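Side-chain contacts in ammonium transporter (PDB 6EU6), which probably senses ammonium at the membrane through an Amt-type transporter domain and passes the signal on in histidine kinase signalling: residues A[102-107]-A[134-139]; A[4-9]-A[89-94]; A[336-341]-A[354-359]. One frame throughout, in Å; residues are numbered along the deposited sequence.

Contact 1: residues A[102-107]-A[134-139]; sequences VFASTA and IIYPIF
On the helical turn whose A104 and A107 receive the ring of Y136, the carbonyl oxygen of V102 is gripped twice: T106 OG1 donates to V102 O over 2.8 Å, while the helical bond from T106 N to V102 O spans 3.0 Å. The two donors come from opposite faces of the carbonyl plane, and the hydroxyl of a threonine within an apolar wall is thereby satisfied inside its own helix. Across the interface the arrangement is carried by one long aromatic side chain. Because Y136 sets CG anti to its own backbone N (chi1 174°), the ring is carried out from its helix and spans much of the 10.5 Å between the two axes, which cross at 130°. The CD1–CE1 half of the ring lies by A107, whose CB is 3.6 Å from Y136 CD1. The CD2–CE2 half lies by A104, with A104 CB 3.7 Å from Y136 CE2, and A104 CA makes an off-centre CH-pi contact 4.2 Å from the Y136 ring centroid. At the end of the ring, Y136 OH reaches to 3.6 Å from F103 CB. The ring of F103 stacks on F223, a pair that probably corresponds to the phenylalanine gate of Amt proteins; a bound MES buffer molecule lies about 5 Å from this side chain. F58 and M66 of helix 40-67 and V170 of helix 167-185 pack on Y136 as well. No hydrogen bond joins the two segments, and the alanine methyls leave room for the aromatic ring between the helices. The contact therefore rests on dispersion and shape, and the methyls at its two halves, with F58, M66 and V170, probably restrict how far the ring can turn.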
ATOM      1  N   VAL A 102       6.742 -11.602  10.485  1.00 24.28           N
ATOM      2  CA  VAL A 102       7.066 -10.788   9.333  1.00 25.11           C
ATOM      3  C   VAL A 102       8.514 -10.220   9.439  1.00 25.59           C
ATOM      4  O   VAL A 102       9.151  -9.960   8.428  1.00 25.22           O
ATOM      5  CB  VAL A 102       5.996  -9.709   9.036  1.00 24.07           C
ATOM      6  CG1 VAL A 102       4.662 -10.391   8.713  1.00 27.19           C
ATOM      7  CG2 VAL A 102       5.803  -8.730  10.163  1.00 26.97           C
ATOM      8  N   PHE A 103       9.012  -9.968  10.655  1.00 25.27           N
ATOM      9  CA  PHE A 103      10.475  -9.735  10.819  1.00 23.75           C
ATOM     10  C   PHE A 103      11.331 -10.862  10.226  1.00 26.68           C
ATOM     11  O   PHE A 103      12.276 -10.631   9.483  1.00 26.03           O
ATOM     12  CB  PHE A 103      10.799  -9.465  12.309  1.00 26.76           C
ATOM     13  CG  PHE A 103      10.646  -8.034  12.719  1.00 25.90           C
ATOM     14  CD1 PHE A 103       9.619  -7.260  12.221  1.00 28.16           C
ATOM     15  CD2 PHE A 103      11.484  -7.487  13.655  1.00 31.70           C
ATOM     16  CE1 PHE A 103       9.473  -5.943  12.592  1.00 28.18           C
ATOM     17  CE2 PHE A 103      11.382  -6.146  13.981  1.00 31.98           C
ATOM     18  CZ  PHE A 103      10.360  -5.384  13.478  1.00 30.68           C
ATOM     19  N   ALA A 104      10.975 -12.109  10.526  1.00 26.72           N
ATOM     20  CA  ALA A 104      11.715 -13.239  10.020  1.00 27.73           C
ATOM     21  C   ALA A 104      11.629 -13.275   8.485  1.00 28.94           C
ATOM     22  O   ALA A 104      12.632 -13.563   7.843  1.00 25.70           O
ATOM     23  CB  ALA A 104      11.218 -14.582  10.596  1.00 28.30           C
ATOM     24  N   SER A 105      10.449 -12.991   7.913  1.00 23.89           N
ATOM     25  CA  SER A 105      10.326 -12.959   6.499  1.00 25.00           C
ATOM     26  C   SER A 105      11.209 -11.894   5.848  1.00 22.84           C
ATOM     27  O   SER A 105      11.623 -12.060   4.672  1.00 24.97           O
ATOM     28  CB  SER A 105       8.871 -12.730   6.109  1.00 24.80           C
ATOM     29  OG  SER A 105       8.105 -13.854   6.577  1.00 28.53           O
ATOM     30  N   THR A 106      11.336 -10.775   6.526  1.00 24.02           N
ATOM     31  CA  THR A 106      12.269  -9.684   6.093  1.00 24.41           C
ATOM     32  C   THR A 106      13.723 -10.186   6.033  1.00 25.82           C
ATOM     33  O   THR A 106      14.435 -10.023   5.075  1.00 25.87           O
ATOM     34  CB  THR A 106      12.139  -8.465   6.989  1.00 26.41           C
ATOM     35  OG1 THR A 106      10.767  -8.104   7.092  1.00 26.17           O
ATOM     36  CG2 THR A 106      12.862  -7.299   6.440  1.00 26.11           C
ATOM     37  N   ALA A 107      14.144 -10.796   7.106  1.00 25.31           N
ATOM     38  CA  ALA A 107      15.523 -11.321   7.199  1.00 26.18           C
ATOM     39  C   ALA A 107      15.786 -12.303   6.083  1.00 25.68           C
ATOM     40  O   ALA A 107      16.794 -12.261   5.426  1.00 25.59           O
ATOM     41  CB  ALA A 107      15.718 -11.981   8.557  1.00 23.95           C
ATOM     42  N   ILE A 134      17.218 -21.790  11.653  1.00 31.40           N
ATOM     43  CA  ILE A 134      18.509 -21.872  12.383  1.00 29.25           C
ATOM     44  C   ILE A 134      19.193 -20.533  12.627  1.00 30.32           C
ATOM     45  O   ILE A 134      19.224 -20.029  13.759  1.00 29.94           O
ATOM     46  CB  ILE A 134      19.458 -22.876  11.675  1.00 32.44           C
ATOM     47  CG1 ILE A 134      18.855 -24.283  11.900  1.00 35.02           C
ATOM     48  CG2 ILE A 134      20.840 -22.875  12.330  1.00 29.96           C
ATOM     49  CD1 ILE A 134      19.102 -25.181  10.792  1.00 49.21           C
ATOM     50  N   ILE A 135      19.702 -19.942  11.574  1.00 26.56           N
ATOM     51  CA  ILE A 135      20.555 -18.735  11.717  1.00 29.74           C
ATOM     52  C   ILE A 135      19.798 -17.616  12.402  1.00 30.40           C
ATOM     53  O   ILE A 135      20.230 -17.097  13.455  1.00 29.67           O
ATOM     54  CB  ILE A 135      21.138 -18.269  10.360  1.00 27.88           C
ATOM     55  CG1 ILE A 135      21.999 -19.383   9.752  1.00 30.61           C
ATOM     56  CG2 ILE A 135      21.900 -16.971  10.484  1.00 28.65           C
ATOM     57  CD1 ILE A 135      22.542 -19.026   8.398  1.00 31.39           C
ATOM     58  N   TYR A 136      18.647 -17.231  11.810  1.00 29.78           N
ATOM     59  CA  TYR A 136      17.928 -16.036  12.331  1.00 26.18           C
ATOM     60  C   TYR A 136      17.382 -16.207  13.752  1.00 26.84           C
ATOM     61  O   TYR A 136      17.611 -15.339  14.629  1.00 26.18           O
ATOM     62  CB  TYR A 136      16.821 -15.605  11.315  1.00 26.12           C
ATOM     63  CG  TYR A 136      15.971 -14.533  11.822  1.00 24.99           C
ATOM     64  CD1 TYR A 136      16.417 -13.235  11.835  1.00 25.16           C
ATOM     65  CD2 TYR A 136      14.733 -14.823  12.388  1.00 26.45           C
ATOM     66  CE1 TYR A 136      15.645 -12.230  12.373  1.00 26.75           C
ATOM     67  CE2 TYR A 136      13.932 -13.823  12.964  1.00 25.42           C
ATOM     68  CZ  TYR A 136      14.387 -12.503  12.927  1.00 25.46           C
ATOM     69  OH  TYR A 136      13.597 -11.468  13.434  1.00 26.69           O
ATOM     70  N   PRO A 137      16.593 -17.252  13.994  1.00 25.73           N
ATOM     71  CA  PRO A 137      16.006 -17.298  15.307  1.00 26.37           C
ATOM     72  C   PRO A 137      17.016 -17.601  16.489  1.00 27.96           C
ATOM     73  O   PRO A 137      16.788 -17.159  17.594  1.00 28.89           O
ATOM     74  CB  PRO A 137      14.980 -18.450  15.208  1.00 27.27           C
ATOM     75  CG  PRO A 137      15.552 -19.359  14.171  1.00 27.58           C
ATOM     76  CD  PRO A 137      16.298 -18.447  13.188  1.00 28.44           C
ATOM     77  N   ILE A 138      18.107 -18.297  16.226  1.00 30.43           N
ATOM     78  CA  ILE A 138      19.091 -18.538  17.305  1.00 29.27           C
ATOM     79  C   ILE A 138      19.856 -17.260  17.660  1.00 29.51           C
ATOM     80  O   ILE A 138      19.895 -16.873  18.819  1.00 30.78           O
ATOM     81  CB  ILE A 138      20.046 -19.699  16.942  1.00 29.99           C
ATOM     82  CG1 ILE A 138      19.254 -20.995  16.959  1.00 28.98           C
ATOM     83  CG2 ILE A 138      21.210 -19.757  17.941  1.00 32.63           C
ATOM     84  CD1 ILE A 138      19.921 -22.179  16.271  1.00 32.40           C
ATOM     85  N   PHE A 139      20.381 -16.553  16.663  1.00 29.47           N
ATOM     86  CA  PHE A 139      20.874 -15.177  16.933  1.00 28.50           C
ATOM     87  C   PHE A 139      19.829 -14.281  17.557  1.00 31.75           C
ATOM     88  O   PHE A 139      20.118 -13.521  18.470  1.00 28.34           O
ATOM     89  CB  PHE A 139      21.520 -14.490  15.710  1.00 29.07           C
ATOM     90  CG  PHE A 139      22.199 -13.196  16.052  1.00 29.74           C
ATOM     91  CD1 PHE A 139      21.475 -11.989  16.087  1.00 30.45           C
ATOM     92  CD2 PHE A 139      23.540 -13.158  16.427  1.00 31.45           C
ATOM     93  CE1 PHE A 139      22.102 -10.782  16.465  1.00 30.00           C
ATOM     94  CE2 PHE A 139      24.167 -11.942  16.824  1.00 27.68           C
ATOM     95  CZ  PHE A 139      23.441 -10.762  16.815  1.00 31.26           C
TER

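Contact 2: residues A[4-9]-A[89-94]; sequences IQININ and PNTLSY
The side chains of I6 and T91 cross obliquely, and the methyl of T91 lies against both branches of the isoleucine. T91 CG2 is 3.5 Å from I6 CG2, tighter than usual for two carbons, and 3.6 Å from I6 CG1. The isoleucine places CG2 anti to its backbone N and CG1 beside that N (chi1 -74°), presenting both branches to T91. Its tip turns to the other arm of the threonine, I6 CD1 lying 3.6 Å from T91 OG1. Cutting I6 back to an alanine is likely to open a gap beside T91, whose methyl would lose both branches it now packs against. One turn on from I6, N9 CB meets CD2 of L92, the residue after T91, at 4.1 Å, a looser apolar contact. The backbone of L92 is held by its own turn: L92 N donates to N90 OD1 over 2.8 Å, a capping bond within the type I turn from N90 to S93. N9 OD1 accepts from Q5 NE2 and from V231 N. The contact thus sets the start of helix 2-34 against the turn that leads into helix 93-114; L92 also packs on V13, and N7 ND2 bonds Q5 OE1 of a second subunit at the trimer interface.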
ATOM      1  N   ILE A   4      -7.962  -1.769  28.229  1.00 43.16           N
ATOM      2  CA  ILE A   4      -8.084  -0.937  27.052  1.00 39.31           C
ATOM      3  C   ILE A   4      -6.720  -0.593  26.445  1.00 39.35           C
ATOM      4  O   ILE A   4      -6.598  -0.642  25.199  1.00 36.43           O
ATOM      5  CB  ILE A   4      -8.904   0.313  27.354  1.00 47.54           C
ATOM      6  CG1 ILE A   4     -10.350  -0.127  27.573  1.00 52.78           C
ATOM      7  CG2 ILE A   4      -8.865   1.292  26.209  1.00 43.57           C
ATOM      8  CD1 ILE A   4     -11.277   1.005  27.892  1.00 59.76           C
ATOM      9  N   GLN A   5      -5.719  -0.219  27.271  1.00 33.07           N
ATOM     10  CA  GLN A   5      -4.354  -0.012  26.771  1.00 40.85           C
ATOM     11  C   GLN A   5      -3.775  -1.281  26.083  1.00 37.85           C
ATOM     12  O   GLN A   5      -3.095  -1.190  25.049  1.00 36.00           O
ATOM     13  CB  GLN A   5      -3.409   0.503  27.869  1.00 40.58           C
ATOM     14  CG  GLN A   5      -1.980   0.872  27.334  1.00 42.66           C
ATOM     15  CD  GLN A   5      -1.815   2.128  26.410  1.00 46.90           C
ATOM     16  OE1 GLN A   5      -2.357   3.245  26.636  1.00 44.21           O
ATOM     17  NE2 GLN A   5      -1.027   1.947  25.363  1.00 41.98           N
ATOM     18  N   ILE A   6      -4.072  -2.454  26.630  1.00 35.82           N
ATOM     19  CA  ILE A   6      -3.627  -3.697  26.007  1.00 38.18           C
ATOM     20  C   ILE A   6      -4.256  -3.849  24.618  1.00 38.40           C
ATOM     21  O   ILE A   6      -3.564  -4.250  23.674  1.00 32.47           O
ATOM     22  CB  ILE A   6      -3.971  -4.916  26.853  1.00 43.26           C
ATOM     23  CG1 ILE A   6      -3.030  -5.001  28.082  1.00 51.91           C
ATOM     24  CG2 ILE A   6      -3.827  -6.189  26.031  1.00 42.43           C
ATOM     25  CD1 ILE A   6      -3.434  -6.069  29.106  1.00 48.51           C
ATOM     26  N   ASN A   7      -5.546  -3.508  24.490  1.00 32.95           N
ATOM     27  CA  ASN A   7      -6.246  -3.536  23.199  1.00 34.71           C
ATOM     28  C   ASN A   7      -5.646  -2.582  22.160  1.00 35.95           C
ATOM     29  O   ASN A   7      -5.493  -2.946  21.021  1.00 32.38           O
ATOM     30  CB  ASN A   7      -7.720  -3.178  23.331  1.00 33.01           C
ATOM     31  CG  ASN A   7      -8.521  -4.319  23.887  1.00 38.83           C
ATOM     32  OD1 ASN A   7      -8.009  -5.418  23.951  1.00 39.05           O
ATOM     33  ND2 ASN A   7      -9.779  -4.053  24.287  1.00 35.46           N
ATOM     34  N   ILE A   8      -5.304  -1.386  22.585  1.00 32.83           N
ATOM     35  CA  ILE A   8      -4.671  -0.376  21.716  1.00 34.21           C
ATOM     36  C   ILE A   8      -3.288  -0.912  21.260  1.00 32.28           C
ATOM     37  O   ILE A   8      -2.861  -0.642  20.149  1.00 31.28           O
ATOM     38  CB  ILE A   8      -4.501   0.880  22.568  1.00 40.22           C
ATOM     39  CG1 ILE A   8      -5.860   1.535  22.736  1.00 54.36           C
ATOM     40  CG2 ILE A   8      -3.529   1.848  22.005  1.00 46.66           C
ATOM     41  CD1 ILE A   8      -5.846   2.613  23.815  1.00 61.33           C
ATOM     42  N   ASN A   9      -2.606  -1.627  22.151  1.00 29.31           N
ATOM     43  CA  ASN A   9      -1.264  -2.096  21.907  1.00 31.55           C
ATOM     44  C   ASN A   9      -1.299  -3.220  20.880  1.00 28.86           C
ATOM     45  O   ASN A   9      -0.473  -3.255  19.951  1.00 27.76           O
ATOM     46  CB  ASN A   9      -0.606  -2.587  23.184  1.00 31.27           C
ATOM     47  CG  ASN A   9      -0.179  -1.484  24.085  1.00 31.18           C
ATOM     48  OD1 ASN A   9      -0.183  -0.299  23.792  1.00 30.38           O
ATOM     49  ND2 ASN A   9       0.166  -1.876  25.264  1.00 36.31           N
ATOM     50  N   PRO A  89       1.592 -14.939  29.838  1.00 68.25           N
ATOM     51  CA  PRO A  89       1.140 -13.708  30.462  1.00 66.08           C
ATOM     52  C   PRO A  89       1.587 -12.511  29.655  1.00 68.34           C
ATOM     53  O   PRO A  89       1.092 -11.447  29.913  1.00 70.21           O
ATOM     54  CB  PRO A  89       1.871 -13.722  31.777  1.00 72.24           C
ATOM     55  CG  PRO A  89       3.160 -14.377  31.453  1.00 69.30           C
ATOM     56  CD  PRO A  89       2.824 -15.438  30.461  1.00 69.22           C
ATOM     57  N   ASN A  90       2.553 -12.688  28.748  1.00 76.92           N
ATOM     58  CA  ASN A  90       2.974 -11.635  27.867  1.00 69.56           C
ATOM     59  C   ASN A  90       1.727 -11.272  27.153  1.00 65.43           C
ATOM     60  O   ASN A  90       1.119 -12.038  26.427  1.00 63.68           O
ATOM     61  CB  ASN A  90       3.951 -12.057  26.825  1.00 62.79           C
ATOM     62  CG  ASN A  90       4.196 -10.949  25.842  1.00 71.54           C
ATOM     63  OD1 ASN A  90       3.330 -10.610  25.053  1.00 76.30           O
ATOM     64  ND2 ASN A  90       5.351 -10.339  25.927  1.00 68.94           N
ATOM     65  N   THR A  91       1.371 -10.063  27.392  1.00 50.09           N
ATOM     66  CA  THR A  91       0.171  -9.514  26.904  1.00 63.38           C
ATOM     67  C   THR A  91      -0.152  -9.490  25.397  1.00 51.10           C
ATOM     68  O   THR A  91      -1.310  -9.493  25.062  1.00 57.10           O
ATOM     69  CB  THR A  91       0.094  -8.131  27.549  1.00 64.11           C
ATOM     70  OG1 THR A  91      -0.614  -8.261  28.778  1.00 75.40           O
ATOM     71  CG2 THR A  91      -0.538  -7.135  26.665  1.00 65.67           C
ATOM     72  N   LEU A  92       0.836  -9.508  24.510  1.00 39.40           N
ATOM     73  CA  LEU A  92       0.570  -9.375  23.081  1.00 35.55           C
ATOM     74  C   LEU A  92       0.329 -10.610  22.230  1.00 38.96           C
ATOM     75  O   LEU A  92      -0.037 -10.517  21.098  1.00 35.57           O
ATOM     76  CB  LEU A  92       1.642  -8.529  22.442  1.00 38.49           C
ATOM     77  CG  LEU A  92       1.581  -7.074  22.828  1.00 42.18           C
ATOM     78  CD1 LEU A  92       2.406  -6.233  21.919  1.00 51.14           C
ATOM     79  CD2 LEU A  92       0.159  -6.604  22.820  1.00 52.57           C
ATOM     80  N   SER A  93       0.550 -11.758  22.817  1.00 35.42           N
ATOM     81  CA  SER A  93       0.349 -13.064  22.201  1.00 35.55           C
ATOM     82  C   SER A  93       0.462 -13.206  20.675  1.00 32.09           C
ATOM     83  O   SER A  93       1.508 -13.075  20.140  1.00 29.98           O
ATOM     84  CB  SER A  93      -0.928 -13.702  22.737  1.00 37.58           C
ATOM     85  OG  SER A  93      -2.075 -13.041  22.323  1.00 37.94           O
ATOM     86  N   TYR A  94      -0.648 -13.437  20.007  1.00 30.36           N
ATOM     87  CA  TYR A  94      -0.645 -13.612  18.572  1.00 32.85           C
ATOM     88  C   TYR A  94      -0.145 -12.410  17.793  1.00 30.90           C
ATOM     89  O   TYR A  94       0.473 -12.583  16.798  1.00 29.56           O
ATOM     90  CB  TYR A  94      -2.013 -14.010  18.077  1.00 35.13           C
ATOM     91  CG  TYR A  94      -2.470 -15.273  18.682  1.00 36.60           C
ATOM     92  CD1 TYR A  94      -1.956 -16.459  18.270  1.00 37.21           C
ATOM     93  CD2 TYR A  94      -3.362 -15.269  19.710  1.00 41.29           C
ATOM     94  CE1 TYR A  94      -2.352 -17.627  18.841  1.00 49.61           C
ATOM     95  CE2 TYR A  94      -3.771 -16.432  20.284  1.00 49.00           C
ATOM     96  CZ  TYR A  94      -3.251 -17.600  19.847  1.00 48.07           C
ATOM     97  OH  TYR A  94      -3.648 -18.750  20.411  1.00 67.62           O
TER

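Contact 3: residues A[336-341]-A[354-359]; sequences CVAIFA and MHQLGI
A338 meets the second helix through its methyl, which sits against the backbone between Q356 and L357: A338 CB is 3.4 Å from L357 N. Side-chain carbons close in round it, with Q356 CB at 3.9 Å and L357 CB at 3.8 Å from A338 CB. With only a methyl at A338, the backbones come close, A338 CA lying 5.0 Å from L357 CA. Q356 keeps CG anti to its backbone N (chi1 -168°) and then bends at chi2 (72°), so that its CG also lies beside the alanine while the amide turns off to other partners. There NE2 donates to G160 O and Q360 OE1, and OE1 accepts from the backbone N of L347 and A348, so each end of the buried amide has two partners. I339, next along, approaches at the surface, its CD1 only loosely touching L357 CD1 at 4.5 Å. Its other branch serves its own helix: I339 CG2 lies 3.6 Å above one face of the F340 ring, displaced toward the rim. At A341 the chain leaves helical geometry, and the guanidinium of R353 bonds to both A338 O and A341 O, tying this helix end to the start of the next helix. The axes of helices 322-340 and 353-385 approach to 8.2 Å at 168° here, a closely packed antiparallel pair, joined by the 341-352 connection, in the all-helical Amt fold.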
ATOM      1  N   CYS A 336      26.235   2.926  15.836  1.00 31.90           N
ATOM      2  CA  CYS A 336      25.716   4.296  16.146  1.00 30.92           C
ATOM      3  C   CYS A 336      24.836   4.349  17.365  1.00 30.25           C
ATOM      4  O   CYS A 336      24.734   5.398  17.990  1.00 30.83           O
ATOM      5  CB  CYS A 336      24.949   4.856  14.934  1.00 34.11           C
ATOM      6  SG  CYS A 336      25.982   5.506  13.601  1.00 35.94           S
ATOM      7  N   VAL A 337      24.216   3.234  17.751  1.00 28.23           N
ATOM      8  CA  VAL A 337      23.522   3.198  18.978  1.00 29.58           C
ATOM      9  C   VAL A 337      24.413   3.806  20.132  1.00 35.39           C
ATOM     10  O   VAL A 337      23.972   4.656  20.935  1.00 33.56           O
ATOM     11  CB  VAL A 337      23.208   1.740  19.367  1.00 31.86           C
ATOM     12  CG1 VAL A 337      22.925   1.634  20.887  1.00 31.86           C
ATOM     13  CG2 VAL A 337      22.047   1.182  18.548  1.00 30.75           C
ATOM     14  N   ALA A 338      25.643   3.325  20.246  1.00 34.07           N
ATOM     15  CA  ALA A 338      26.572   3.821  21.316  1.00 35.52           C
ATOM     16  C   ALA A 338      26.870   5.321  21.222  1.00 34.20           C
ATOM     17  O   ALA A 338      27.001   5.986  22.251  1.00 35.75           O
ATOM     18  CB  ALA A 338      27.888   3.021  21.339  1.00 31.57           C
ATOM     19  N   ILE A 339      26.977   5.820  19.999  1.00 33.71           N
ATOM     20  CA  ILE A 339      27.338   7.218  19.746  1.00 36.18           C
ATOM     21  C   ILE A 339      26.181   8.113  20.002  1.00 42.79           C
ATOM     22  O   ILE A 339      26.376   9.172  20.590  1.00 40.52           O
ATOM     23  CB  ILE A 339      27.835   7.413  18.341  1.00 39.45           C
ATOM     24  CG1 ILE A 339      28.942   6.434  18.048  1.00 43.36           C
ATOM     25  CG2 ILE A 339      28.285   8.838  18.070  1.00 43.60           C
ATOM     26  CD1 ILE A 339      29.954   6.342  19.167  1.00 52.18           C
ATOM     27  N   PHE A 340      24.966   7.689  19.642  1.00 36.91           N
ATOM     28  CA  PHE A 340      23.862   8.654  19.576  1.00 34.49           C
ATOM     29  C   PHE A 340      22.738   8.466  20.527  1.00 32.35           C
ATOM     30  O   PHE A 340      21.936   9.431  20.767  1.00 32.94           O
ATOM     31  CB  PHE A 340      23.250   8.709  18.144  1.00 34.97           C
ATOM     32  CG  PHE A 340      24.167   9.264  17.123  1.00 29.87           C
ATOM     33  CD1 PHE A 340      24.322  10.621  16.997  1.00 34.85           C
ATOM     34  CD2 PHE A 340      24.925   8.465  16.343  1.00 28.81           C
ATOM     35  CE1 PHE A 340      25.201  11.138  16.078  1.00 34.68           C
ATOM     36  CE2 PHE A 340      25.787   8.954  15.414  1.00 32.58           C
ATOM     37  CZ  PHE A 340      25.939  10.310  15.256  1.00 33.17           C
ATOM     38  N   ALA A 341      22.577   7.268  21.037  1.00 30.81           N
ATOM     39  CA  ALA A 341      21.460   6.980  21.883  1.00 33.42           C
ATOM     40  C   ALA A 341      21.480   7.830  23.152  1.00 42.43           C
ATOM     41  O   ALA A 341      22.560   8.170  23.662  1.00 39.62           O
ATOM     42  CB  ALA A 341      21.418   5.518  22.259  1.00 39.24           C
ATOM     43  N   MET A 354      31.718   4.371  25.367  1.00 39.76           N
ATOM     44  CA  MET A 354      32.865   3.560  24.999  1.00 43.64           C
ATOM     45  C   MET A 354      32.606   2.083  25.228  1.00 37.54           C
ATOM     46  O   MET A 354      32.854   1.244  24.378  1.00 36.33           O
ATOM     47  CB  MET A 354      34.048   3.930  25.872  1.00 54.76           C
ATOM     48  CG  MET A 354      35.331   3.354  25.355  1.00 75.31           C
ATOM     49  SD  MET A 354      36.239   4.646  24.512  1.00 99.02           S
ATOM     50  CE  MET A 354      36.725   5.695  25.896  1.00 81.80           C
ATOM     51  N   HIS A 355      32.083   1.775  26.380  1.00 36.70           N
ATOM     52  CA  HIS A 355      31.840   0.401  26.739  1.00 40.62           C
ATOM     53  C   HIS A 355      30.663  -0.087  25.850  1.00 37.49           C
ATOM     54  O   HIS A 355      30.720  -1.139  25.322  1.00 32.29           O
ATOM     55  CB  HIS A 355      31.477   0.343  28.221  1.00 49.58           C
ATOM     56  CG  HIS A 355      31.637  -1.001  28.854  1.00 68.06           C
ATOM     57  ND1 HIS A 355      32.768  -1.358  29.555  1.00 75.89           N
ATOM     58  CD2 HIS A 355      30.796  -2.063  28.930  1.00 83.21           C
ATOM     59  CE1 HIS A 355      32.625  -2.590  30.016  1.00 92.73           C
ATOM     60  NE2 HIS A 355      31.441  -3.043  29.644  1.00 87.42           N
ATOM     61  N   GLN A 356      29.579   0.685  25.716  1.00 36.43           N
ATOM     62  CA  GLN A 356      28.486   0.261  24.805  1.00 33.57           C
ATOM     63  C   GLN A 356      28.979   0.025  23.392  1.00 30.51           C
ATOM     64  O   GLN A 356      28.534  -0.929  22.728  1.00 33.68           O
ATOM     65  CB  GLN A 356      27.375   1.300  24.796  1.00 35.50           C
ATOM     66  CG  GLN A 356      26.116   0.806  24.118  1.00 32.82           C
ATOM     67  CD  GLN A 356      25.433  -0.204  24.976  1.00 32.48           C
ATOM     68  OE1 GLN A 356      25.107   0.087  26.124  1.00 34.12           O
ATOM     69  NE2 GLN A 356      25.172  -1.370  24.436  1.00 32.69           N
ATOM     70  N   LEU A 357      29.923   0.845  22.910  1.00 31.66           N
ATOM     71  CA  LEU A 357      30.476   0.652  21.588  1.00 34.00           C
ATOM     72  C   LEU A 357      31.143  -0.707  21.461  1.00 37.48           C
ATOM     73  O   LEU A 357      31.114  -1.323  20.380  1.00 34.54           O
ATOM     74  CB  LEU A 357      31.474   1.734  21.242  1.00 34.66           C
ATOM     75  CG  LEU A 357      31.946   1.813  19.814  1.00 40.41           C
ATOM     76  CD1 LEU A 357      30.789   1.982  18.794  1.00 41.85           C
ATOM     77  CD2 LEU A 357      32.938   2.953  19.666  1.00 43.21           C
ATOM     78  N   GLY A 358      31.730  -1.203  22.556  1.00 36.34           N
ATOM     79  CA  GLY A 358      32.520  -2.455  22.507  1.00 32.36           C
ATOM     80  C   GLY A 358      31.488  -3.599  22.485  1.00 28.03           C
ATOM     81  O   GLY A 358      31.678  -4.559  21.804  1.00 30.25           O
ATOM     82  N   ILE A 359      30.401  -3.470  23.225  1.00 29.06           N
ATOM     83  CA  ILE A 359      29.326  -4.480  23.243  1.00 31.08           C
ATOM     84  C   ILE A 359      28.618  -4.497  21.863  1.00 34.86           C
ATOM     85  O   ILE A 359      28.277  -5.555  21.363  1.00 33.01           O
ATOM     86  CB  ILE A 359      28.311  -4.185  24.377  1.00 34.96           C
ATOM     87  CG1 ILE A 359      28.934  -4.428  25.761  1.00 40.13           C
ATOM     88  CG2 ILE A 359      27.034  -4.974  24.245  1.00 36.49           C
ATOM     89  CD1 ILE A 359      28.265  -3.632  26.866  1.00 43.44           C
TER

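Contact 1 lies about 9 Å from the centre of the chain, contacts 3 and 2 about 21 and 26 Å. Contact 1 is buried, contact 2 lies at the start of helix 2-34 beside the neighbouring subunits, and contact 3 joins an antiparallel helix pair near the surface. Contacts 1 and 2 share helix 93-114, with centres about 23 Å apart and nearest atoms about 9 Å apart. Contacts 1 and 3 have centres about 24 Å apart, and helix 353-385, which supplies 354-359, also packs W370 against I138 and F139 of 134-139. Contacts 2 and 3 are the most remote pair, with centres about 31 Å apart. Through F103, contact 1 alone borders the probable phenylalanine gate.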